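Long-range contacts in histidinol dehydrogenase (Elizabethkingia anophelis NUHP1, PDB 6AN0), which probably catalyses the last step of histidine biosynthesis, the two successive NAD-dependent oxidations of L-histidinol to L-histidinaldehyde and on to L-histidine, with one zinc ion per subunit: residues 124-129 with 390-395; 233-238 with 383-388; 241-246 with 258-263; 270-275 with 307-312. All coordinates share one frame; numbering follows the deposited sequence. Where two conformers were deposited one is given.

Contact 1. Residues 124-129 with 390-395. With HIS (histidine), chain U.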
# COMPACT_ATOMS: atom_id res chain seq x y z
N ARG A 124 -8.59 5.21 -10.58
CA ARG A 124 -7.97 5.16 -11.89
C ARG A 124 -7.01 3.99 -11.85
O ARG A 124 -6.36 3.76 -10.81
CB ARG A 124 -7.20 6.45 -12.25
CG ARG A 124 -8.08 7.71 -12.42
CD ARG A 124 -9.00 7.60 -13.63
NE ARG A 124 -9.73 8.85 -13.83
CZ ARG A 124 -10.91 9.13 -13.29
NH1 ARG A 124 -11.52 8.25 -12.52
NH2 ARG A 124 -11.48 10.32 -13.53
N PRO A 125 -6.87 3.24 -12.94
CA PRO A 125 -5.96 2.09 -12.92
C PRO A 125 -4.51 2.51 -12.84
O PRO A 125 -4.10 3.54 -13.39
CB PRO A 125 -6.25 1.39 -14.26
CG PRO A 125 -6.66 2.55 -15.17
CD PRO A 125 -7.51 3.41 -14.26
N ILE A 126 -3.71 1.67 -12.19
CA ILE A 126 -2.26 1.73 -12.39
C ILE A 126 -1.98 1.21 -13.79
O ILE A 126 -2.38 0.10 -14.15
CB ILE A 126 -1.53 0.91 -11.32
CG1 ILE A 126 -1.79 1.49 -9.92
CG2 ILE A 126 -0.01 0.85 -11.62
CD1 ILE A 126 -1.30 0.56 -8.79
N GLU A 127 -1.28 2.03 -14.59
CA GLU A 127 -1.27 1.80 -16.04
C GLU A 127 -0.49 0.54 -16.42
O GLU A 127 -0.95 -0.24 -17.26
CB GLU A 127 -0.69 3.02 -16.74
CG GLU A 127 -0.80 2.99 -18.25
CD GLU A 127 -0.15 4.20 -18.91
OE1 GLU A 127 1.06 4.42 -18.69
OE2 GLU A 127 -0.85 4.93 -19.63
N ASN A 128 0.68 0.32 -15.81
CA ASN A 128 1.56 -0.78 -16.20
C ASN A 128 1.74 -1.73 -15.03
O ASN A 128 2.30 -1.35 -13.99
CB ASN A 128 2.91 -0.24 -16.69
CG ASN A 128 2.76 0.67 -17.90
OD1 ASN A 128 2.58 0.20 -19.01
ND2 ASN A 128 2.83 1.98 -17.67
N ILE A 129 1.30 -2.97 -15.21
CA ILE A 129 1.28 -3.98 -14.15
C ILE A 129 2.25 -5.08 -14.55
O ILE A 129 2.21 -5.56 -15.69
CB ILE A 129 -0.14 -4.55 -13.97
CG1 ILE A 129 -1.13 -3.45 -13.54
CG2 ILE A 129 -0.12 -5.77 -13.05
CD1 ILE A 129 -0.85 -2.85 -12.18
N PHE A 390 -4.72 -2.40 -7.51
CA PHE A 390 -4.43 -2.13 -8.91
C PHE A 390 -4.83 -0.73 -9.34
O PHE A 390 -4.74 -0.41 -10.54
CB PHE A 390 -5.12 -3.18 -9.79
CG PHE A 390 -4.58 -4.57 -9.59
CD1 PHE A 390 -3.50 -5.03 -10.36
CD2 PHE A 390 -5.12 -5.41 -8.62
CE1 PHE A 390 -2.99 -6.31 -10.18
CE2 PHE A 390 -4.62 -6.69 -8.43
CZ PHE A 390 -3.54 -7.14 -9.22
N ILE A 391 -5.25 0.12 -8.40
CA ILE A 391 -5.78 1.44 -8.72
C ILE A 391 -5.10 2.48 -7.84
O ILE A 391 -4.48 2.17 -6.83
CB ILE A 391 -7.31 1.50 -8.51
CG1 ILE A 391 -7.65 1.15 -7.05
CG2 ILE A 391 -8.00 0.54 -9.45
CD1 ILE A 391 -9.12 1.42 -6.67
N LYS A 392 -5.26 3.74 -8.25
CA LYS A 392 -5.02 4.90 -7.41
C LYS A 392 -6.37 5.56 -7.16
O LYS A 392 -7.20 5.64 -8.07
CB LYS A 392 -4.07 5.91 -8.09
CG LYS A 392 -2.75 5.35 -8.64
CD LYS A 392 -2.81 5.01 -10.14
CE LYS A 392 -2.91 6.27 -11.01
NZ LYS A 392 -2.86 5.97 -12.48
N LYS A 393 -6.59 6.02 -5.93
CA LYS A 393 -7.81 6.75 -5.59
C LYS A 393 -7.46 8.23 -5.55
O LYS A 393 -6.79 8.70 -4.63
CB LYS A 393 -8.39 6.27 -4.25
CG LYS A 393 -8.73 4.77 -4.26
CD LYS A 393 -9.61 4.37 -3.06
CE LYS A 393 -9.91 2.87 -3.08
NZ LYS A 393 -10.78 2.45 -1.94
N ILE A 394 -7.90 8.95 -6.58
CA ILE A 394 -7.59 10.37 -6.74
C ILE A 394 -8.66 11.19 -6.02
O ILE A 394 -9.86 10.93 -6.20
CB ILE A 394 -7.53 10.74 -8.24
CG1 ILE A 394 -6.45 9.89 -8.95
CG2 ILE A 394 -7.27 12.24 -8.41
CD1 ILE A 394 -6.37 10.16 -10.45
N THR A 395 -8.25 12.18 -5.23
CA THR A 395 -9.23 13.05 -4.61
C THR A 395 -9.48 14.28 -5.48
O THR A 395 -8.56 14.79 -6.14
CB THR A 395 -8.80 13.47 -3.20
OG1 THR A 395 -7.50 14.04 -3.26
CG2 THR A 395 -8.77 12.25 -2.28
N HIS U . -16.35 5.97 -7.62
CA HIS U . -14.99 6.03 -8.14
C HIS U . -14.96 6.23 -9.65
O HIS U . -14.05 5.74 -10.33
CB HIS U . -14.24 4.76 -7.76
CG HIS U . -13.46 4.88 -6.49
ND1 HIS U . -13.40 6.05 -5.77
CD2 HIS U . -12.71 3.98 -5.81
CE1 HIS U . -12.65 5.87 -4.70
NE2 HIS U . -12.22 4.62 -4.70
OXT HIS U . -15.81 6.91 -10.22
O HOH W 1 -0.45 4.77 -13.47
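The ammonium group of K392 is gripped from several directions: NZ of K392 lies 2.9 Å from O of P125, a water equally close to NZ joins it to the backbone N of E127, and O of T347 of the second subunit takes a further bond. NZ stands above the P125 carbonyl plane, 38° out of it. The side chain arrives by bending at both chi2 (96°) and chi3 (70°), folding back over the neighbouring strand and laying CD against CG1 of I126 at 3.7 Å. The antiparallel strands pair R124 with K392 through two hydrogen bonds, and where strand 124-125 gives way to a turn, N of I126 still donates to O of F390 at 2.8 Å in an almost straight bond. At that end CD1 of I129 meets the edge of the F390 ring at CD1, 3.9 Å away, while F213 stacks with the same ring. At the other end the side chains of R124 and I394 cross at about a right angle, CG of R124 3.6 Å from CD1 of I394, and the guanidinium turns away to E122 and to O of I346 of the second subunit. K393 belongs to the pocket of the bound histidine and passes its CD close to the imidazole. The charge of K392 is thus met by a water and two neutral carbonyls, one in each subunit, tying strand pairing to dimer contact.

Contact 2. Residues 233-238 with 383-388. With EDO (1,2-ethanediol), chain D.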
# COMPACT_ATOMS: atom_id res chain seq x y z
N ALA A 233 6.36 0.25 -7.41
CA ALA A 233 5.60 -0.23 -6.26
C ALA A 233 5.57 -1.75 -6.27
O ALA A 233 5.69 -2.37 -7.33
CB ALA A 233 4.17 0.33 -6.26
N ILE A 234 5.40 -2.37 -5.09
CA ILE A 234 5.21 -3.81 -5.03
C ILE A 234 3.96 -4.13 -4.22
O ILE A 234 3.45 -3.29 -3.47
CB ILE A 234 6.44 -4.55 -4.46
CG1 ILE A 234 6.66 -4.19 -2.98
CG2 ILE A 234 7.68 -4.22 -5.31
CD1 ILE A 234 7.79 -4.98 -2.34
N ASP A 235 3.46 -5.37 -4.38
CA ASP A 235 2.18 -5.73 -3.77
C ASP A 235 2.28 -5.80 -2.25
O ASP A 235 1.52 -5.13 -1.54
CB ASP A 235 1.62 -7.05 -4.34
CG ASP A 235 2.65 -8.19 -4.43
OD1 ASP A 235 3.87 -7.99 -4.21
OD2 ASP A 235 2.20 -9.31 -4.77
N MET A 236 3.22 -6.57 -1.74
CA MET A 236 3.37 -6.71 -0.29
C MET A 236 4.68 -7.43 -0.01
O MET A 236 5.26 -8.02 -0.93
CB MET A 236 2.21 -7.50 0.28
CG MET A 236 2.23 -8.92 -0.19
SD MET A 236 0.75 -9.79 0.36
CE MET A 236 -0.49 -8.97 -0.63
N PRO A 237 5.17 -7.44 1.24
CA PRO A 237 6.34 -8.25 1.57
C PRO A 237 6.02 -9.74 1.53
O PRO A 237 4.86 -10.16 1.60
CB PRO A 237 6.70 -7.81 3.00
CG PRO A 237 5.91 -6.58 3.25
CD PRO A 237 4.70 -6.66 2.40
N ALA A 238 7.07 -10.55 1.45
CA ALA A 238 6.91 -11.98 1.22
C ALA A 238 7.33 -12.80 2.43
O ALA A 238 7.95 -12.31 3.39
CB ALA A 238 7.71 -12.41 -0.02
N SER A 383 -3.06 -5.87 3.62
CA SER A 383 -4.19 -6.67 3.17
C SER A 383 -3.74 -7.66 2.11
O SER A 383 -2.68 -7.52 1.51
CB SER A 383 -5.31 -5.79 2.58
OG SER A 383 -5.73 -4.77 3.47
N GLY A 384 -4.58 -8.65 1.85
CA GLY A 384 -4.39 -9.44 0.64
C GLY A 384 -4.62 -8.60 -0.60
O GLY A 384 -5.23 -7.53 -0.56
N VAL A 385 -4.08 -9.08 -1.72
CA VAL A 385 -4.33 -8.40 -2.99
C VAL A 385 -5.84 -8.31 -3.25
O VAL A 385 -6.59 -9.25 -2.97
CB VAL A 385 -3.60 -9.12 -4.14
CG1 VAL A 385 -4.06 -8.59 -5.50
CG2 VAL A 385 -2.09 -8.93 -3.99
N SER A 386 -6.28 -7.16 -3.77
CA SER A 386 -7.69 -6.98 -4.13
C SER A 386 -7.76 -5.98 -5.28
O SER A 386 -6.74 -5.55 -5.82
CB SER A 386 -8.52 -6.50 -2.93
OG SER A 386 -8.22 -5.14 -2.61
N LEU A 387 -8.98 -5.61 -5.67
CA LEU A 387 -9.11 -4.57 -6.69
C LEU A 387 -8.36 -3.30 -6.29
O LEU A 387 -7.75 -2.64 -7.14
CB LEU A 387 -10.59 -4.27 -6.94
CG LEU A 387 -10.84 -3.37 -8.14
CD1 LEU A 387 -10.50 -4.10 -9.41
CD2 LEU A 387 -12.31 -2.97 -8.12
N ASP A 388 -8.38 -2.97 -4.98
CA ASP A 388 -7.67 -1.80 -4.46
C ASP A 388 -6.19 -1.79 -4.81
O ASP A 388 -5.56 -0.72 -4.85
CB ASP A 388 -7.76 -1.74 -2.93
CG ASP A 388 -9.18 -1.78 -2.39
OD1 ASP A 388 -10.12 -2.08 -3.15
OD2 ASP A 388 -9.33 -1.52 -1.18
C1 EDO D . -2.10 -5.38 -1.09
O1 EDO D . -3.03 -4.35 -1.44
C2 EDO D . -1.26 -5.59 -2.35
O2 EDO D . -0.83 -4.30 -2.75
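M236 meets V385 where two loops converge, one leaving the short strand 233-234, which pairs with 211-213 in the mixed sheet, the other leading into strand 391-399 of that sheet. The M236 side chain is about 7 Å from that of E330, a predicted proton acceptor. The apolar part is small. CE of M236 sits 3.7 Å from CG2 of V385, the side chains crossing at about a right angle, and CB of D235 approaches the same methyl at 4.2 Å. The 69° chi3 of M236, about its CG-SD bond, turns CE toward the backbone of 383-385, 3.4 Å from O of S383. No hydrogen bond links the segments directly. Polar groups are served elsewhere: the D235 carboxylate forms a salt bridge with K224 and accepts from N of G214, while OG of S383 bonds to N of K393 of the second subunit, and D388 pairs with the ammonium of that K393. The remaining interaction is indirect, through 1,2-ethanediol, probably from the crystallisation liquor, lodged between the loops. It also bonds to OG of S389; its O2 donates to O of D235 at 2.8 Å, and its C2 rests 3.8 Å from CG2 of V385.

Contact 3. Residues 241-246 with 258-263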
# COMPACT_ATOMS: atom_id res chain seq x y z
N SER A 241 4.07 -19.59 3.51
CA SER A 241 2.64 -19.61 3.80
C SER A 241 2.36 -20.32 5.12
O SER A 241 3.21 -21.04 5.67
CB SER A 241 1.88 -20.27 2.66
OG SER A 241 2.43 -21.54 2.36
N GLU A 242 1.15 -20.11 5.64
CA GLU A 242 0.83 -20.55 6.99
C GLU A 242 -0.68 -20.62 7.16
O GLU A 242 -1.44 -19.95 6.46
CB GLU A 242 1.45 -19.59 8.02
CG GLU A 242 0.91 -18.19 7.80
CD GLU A 242 1.65 -17.09 8.51
OE1 GLU A 242 0.96 -16.12 8.91
OE2 GLU A 242 2.91 -17.15 8.64
N VAL A 243 -1.12 -21.45 8.10
CA VAL A 243 -2.52 -21.48 8.51
C VAL A 243 -2.60 -21.60 10.02
O VAL A 243 -1.76 -22.24 10.66
CB VAL A 243 -3.32 -22.63 7.82
CG1 VAL A 243 -2.85 -24.01 8.31
CG2 VAL A 243 -4.83 -22.48 8.08
N LEU A 244 -3.62 -20.99 10.60
CA LEU A 244 -3.99 -21.21 11.99
C LEU A 244 -5.44 -21.67 12.00
O LEU A 244 -6.29 -21.04 11.35
CB LEU A 244 -3.79 -19.95 12.83
CG LEU A 244 -3.99 -20.04 14.35
CD1 LEU A 244 -3.10 -19.02 15.05
CD2 LEU A 244 -5.47 -19.82 14.75
N VAL A 245 -5.70 -22.77 12.69
CA VAL A 245 -7.04 -23.34 12.82
C VAL A 245 -7.46 -23.24 14.28
O VAL A 245 -6.68 -23.56 15.18
CB VAL A 245 -7.08 -24.81 12.35
CG1 VAL A 245 -8.51 -25.39 12.47
CG2 VAL A 245 -6.54 -24.94 10.93
N ILE A 246 -8.71 -22.83 14.50
CA ILE A 246 -9.34 -22.88 15.82
C ILE A 246 -10.46 -23.92 15.78
O ILE A 246 -11.36 -23.83 14.93
CB ILE A 246 -9.90 -21.50 16.23
CG1 ILE A 246 -8.77 -20.46 16.27
CG2 ILE A 246 -10.62 -21.60 17.58
CD1 ILE A 246 -9.25 -19.05 16.71
N ALA A 258 -6.79 -32.67 7.48
CA ALA A 258 -6.60 -32.45 6.05
C ALA A 258 -6.26 -30.99 5.74
O ALA A 258 -5.43 -30.71 4.87
CB ALA A 258 -7.85 -32.89 5.28
N ASP A 259 -6.90 -30.05 6.45
CA ASP A 259 -6.59 -28.63 6.25
C ASP A 259 -5.15 -28.31 6.64
O ASP A 259 -4.43 -27.64 5.89
CB ASP A 259 -7.58 -27.77 7.04
CG ASP A 259 -9.00 -27.88 6.50
OD1 ASP A 259 -9.15 -28.20 5.31
OD2 ASP A 259 -9.97 -27.65 7.27
N LEU A 260 -4.72 -28.79 7.81
CA LEU A 260 -3.33 -28.61 8.22
C LEU A 260 -2.37 -29.18 7.18
O LEU A 260 -1.37 -28.54 6.82
CB LEU A 260 -3.09 -29.28 9.57
CG LEU A 260 -3.85 -28.74 10.77
CD1 LEU A 260 -3.56 -29.61 11.98
CD2 LEU A 260 -3.46 -27.28 11.03
N LEU A 261 -2.65 -30.40 6.71
CA LEU A 261 -1.72 -31.02 5.76
C LEU A 261 -1.75 -30.32 4.41
O LEU A 261 -0.74 -30.30 3.71
CB LEU A 261 -2.04 -32.50 5.62
CG LEU A 261 -1.64 -33.31 6.86
CD1 LEU A 261 -2.17 -34.72 6.79
CD2 LEU A 261 -0.12 -33.34 7.00
N SER A 262 -2.89 -29.72 4.04
CA SER A 262 -2.93 -28.97 2.79
C SER A 262 -1.98 -27.78 2.83
O SER A 262 -1.28 -27.50 1.85
CB SER A 262 -4.36 -28.52 2.47
OG SER A 262 -4.83 -27.51 3.34
N GLN A 263 -1.91 -27.08 3.97
CA GLN A 263 -0.96 -25.99 4.09
C GLN A 263 0.48 -26.50 4.20
O GLN A 263 1.40 -25.92 3.61
CB GLN A 263 -1.31 -25.13 5.31
CG GLN A 263 -0.35 -23.95 5.52
CD GLN A 263 -0.36 -23.02 4.34
OE1 GLN A 263 0.62 -22.92 3.60
NE2 GLN A 263 -1.48 -22.34 4.14
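Strand 242-246 and helix 258-263 run nearly antiparallel, at 165°, their axes 8.4 Å apart, as expected for the first strand and the helix of the beta-alpha-beta unit that continues into strand 271-276. Q263 makes the largest single contribution. Its CG is anti to the backbone N (chi1 -180°) and the chain then bends at chi2, which sends the amide past V243 to the start of the strand. CB of Q263 packs 3.6 Å from CG1 of V243, the two side chains sliding past each other in opposite directions, and CD lies over the backbone of E242. OG of S241 donates to OE1 of Q263 at 2.6 Å, the serine oxygen tilted 22° from the plane of the Q263 carbonyl. The amide nitrogen comes within 3.3 Å of O of E242, but the angle is too poor for a bond, and that carbonyl accepts from ND1 of H331 instead. Further along the strand, CD2 of L260 meets CG2 of V245 at 3.9 Å. S241 and Q263 are both predicted to bind substrate; Q263 is predicted also to bind zinc, although here it stands about 5 Å from the ion, which H266 and D364 hold. E330, a predicted proton acceptor, is beside S241. The short bond from S241 holds the amide oxygen of Q263 at the start of the strand, consistent with a pre-organised active site.

Contact 4. Residues 270-275 with 307-312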
# COMPACT_ATOMS: atom_id res chain seq x y z
N SER A 270 6.79 -23.68 5.45
CA SER A 270 5.43 -23.40 5.88
C SER A 270 5.28 -23.69 7.37
O SER A 270 6.06 -24.44 7.96
CB SER A 270 4.41 -24.24 5.11
OG SER A 270 4.34 -23.85 3.75
N GLN A 271 4.25 -23.11 7.98
CA GLN A 271 3.97 -23.35 9.38
C GLN A 271 2.47 -23.49 9.57
O GLN A 271 1.69 -22.74 8.98
CB GLN A 271 4.49 -22.22 10.28
CG GLN A 271 4.28 -22.49 11.77
CD GLN A 271 4.83 -21.40 12.66
OE1 GLN A 271 4.48 -20.23 12.52
NE2 GLN A 271 5.72 -21.77 13.59
N VAL A 272 2.06 -24.44 10.41
CA VAL A 272 0.65 -24.55 10.77
C VAL A 272 0.52 -24.49 12.29
O VAL A 272 1.39 -24.95 13.04
CB VAL A 272 -0.02 -25.82 10.20
CG1 VAL A 272 0.33 -26.00 8.72
CG2 VAL A 272 0.37 -27.06 11.00
N ILE A 273 -0.58 -23.89 12.74
CA ILE A 273 -0.90 -23.74 14.15
C ILE A 273 -2.31 -24.27 14.35
O ILE A 273 -3.23 -23.84 13.66
CB ILE A 273 -0.82 -22.27 14.61
CG1 ILE A 273 0.55 -21.67 14.27
CG2 ILE A 273 -1.11 -22.17 16.10
CD1 ILE A 273 1.66 -22.20 15.12
N LEU A 274 -2.47 -25.22 15.29
CA LEU A 274 -3.78 -25.73 15.67
C LEU A 274 -4.07 -25.32 17.12
O LEU A 274 -3.32 -25.70 18.03
CB LEU A 274 -3.85 -27.25 15.51
CG LEU A 274 -5.08 -27.98 16.07
CD1 LEU A 274 -6.36 -27.48 15.39
CD2 LEU A 274 -4.95 -29.49 15.90
N LEU A 275 -5.14 -24.55 17.32
CA LEU A 275 -5.63 -24.18 18.64
C LEU A 275 -6.92 -24.95 18.88
O LEU A 275 -7.82 -24.91 18.04
CB LEU A 275 -5.90 -22.67 18.73
CG LEU A 275 -4.78 -21.70 18.33
CD1 LEU A 275 -5.26 -20.27 18.55
CD2 LEU A 275 -3.52 -21.97 19.13
N LEU A 307 7.56 -30.05 11.68
CA LEU A 307 8.54 -29.96 12.76
C LEU A 307 8.46 -28.60 13.45
O LEU A 307 8.65 -28.51 14.67
CB LEU A 307 9.96 -30.20 12.24
CG LEU A 307 10.99 -30.33 13.36
CD1 LEU A 307 10.75 -31.61 14.17
CD2 LEU A 307 12.44 -30.28 12.83
N GLN A 308 8.18 -27.55 12.69
CA GLN A 308 8.10 -26.19 13.21
C GLN A 308 6.68 -25.79 13.59
O GLN A 308 6.45 -24.63 13.96
CB GLN A 308 8.64 -25.19 12.18
CG GLN A 308 9.88 -25.64 11.42
CD GLN A 308 11.19 -25.43 12.19
OE1 GLN A 308 11.28 -24.56 13.08
NE2 GLN A 308 12.20 -26.21 11.84
N SER A 309 5.73 -26.72 13.53
CA SER A 309 4.32 -26.44 13.79
C SER A 309 3.97 -26.75 15.25
O SER A 309 4.73 -27.39 15.97
CB SER A 309 3.46 -27.23 12.82
OG SER A 309 3.72 -26.81 11.49
N ARG A 310 2.80 -26.26 15.68
CA ARG A 310 2.42 -26.32 17.09
C ARG A 310 0.94 -26.61 17.22
O ARG A 310 0.12 -26.00 16.54
CB ARG A 310 2.74 -24.99 17.81
CG ARG A 310 4.14 -24.47 17.57
CD ARG A 310 4.48 -23.28 18.45
NE ARG A 310 5.90 -22.96 18.33
CZ ARG A 310 6.38 -21.95 17.61
NH1 ARG A 310 5.55 -21.15 16.95
NH2 ARG A 310 7.69 -21.74 17.55
N GLY A 311 0.59 -27.54 18.11
CA GLY A 311 -0.78 -27.71 18.58
C GLY A 311 -0.90 -27.25 20.02
O GLY A 311 -0.12 -27.65 20.88
N ILE A 312 -1.89 -26.39 20.27
CA ILE A 312 -2.02 -25.70 21.55
C ILE A 312 -3.44 -25.84 22.06
O ILE A 312 -4.40 -25.53 21.33
CB ILE A 312 -1.64 -24.21 21.41
CG1 ILE A 312 -0.25 -24.08 20.76
CG2 ILE A 312 -1.68 -23.52 22.78
CD1 ILE A 312 0.13 -22.67 20.37
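The Q271 amide and the R310 guanidinium are the flat groups here, their planes 62° apart, and NE2 of Q271 approaches the guanidinium obliquely. Both are donors at that point, so neither bonds the other; O of Q25 accepts from NE2 of Q271 and from NH1 of R310 and brings them together. NE2 also donates to O of Q308 at 3.0 Å, almost straight at 176° and within the amide's own plane, while OE1 of Q271 turns to the hydroxyl of Y327. The glutamine chain, fully extended beyond CG, carries the amide across to the residues just before strand 310-312. Beyond it the two strands pair in parallel, neighbours in the six-stranded parallel sheet, where 271-276 lies between 242-247 and 310-313. N of L274 donates to O of R310, and O of L274 accepts from N of I312 at 2.7 Å. Ahead of this ladder a side chain replaces a backbone acceptor: OG of S309 takes the bond from N of V272 at 3.1 Å, and also binds O of A305. On the face holding I273, L275, R310 and I312, neighbouring side chains lie side by side and point the same way. CD1 of I273 packs 4.0 Å from CB of R310 on the aliphatic part of the arginine, and CD2 of L275 touches CB of I312 at 3.7 Å, with F323 of helix 317-327 against both residues.

In the fold
Contacts 3 and 4 belong to one parallel sheet and are buried; they share it through strands 242-247 and 271-276, which hydrogen-bond directly, and their centres are 8 Å apart. Contact 4 is a strand pair held mainly by backbone bonds, with side-chain bonds at its start, contact 3 a helix against a strand held by side chains and lying near the zinc ion. Contacts 1 and 2 both reach the mixed sheet, contact 1 across the chain's centre from 3 and 4, contact 2 near that centre, and touch where F390 packs on V385. Contact 1 is buried and rich in polar bonds; contact 2, only partly buried, meets through a few methyls. Contacts 1, 2 and 3 all reach the second subunit, unlike contact 4.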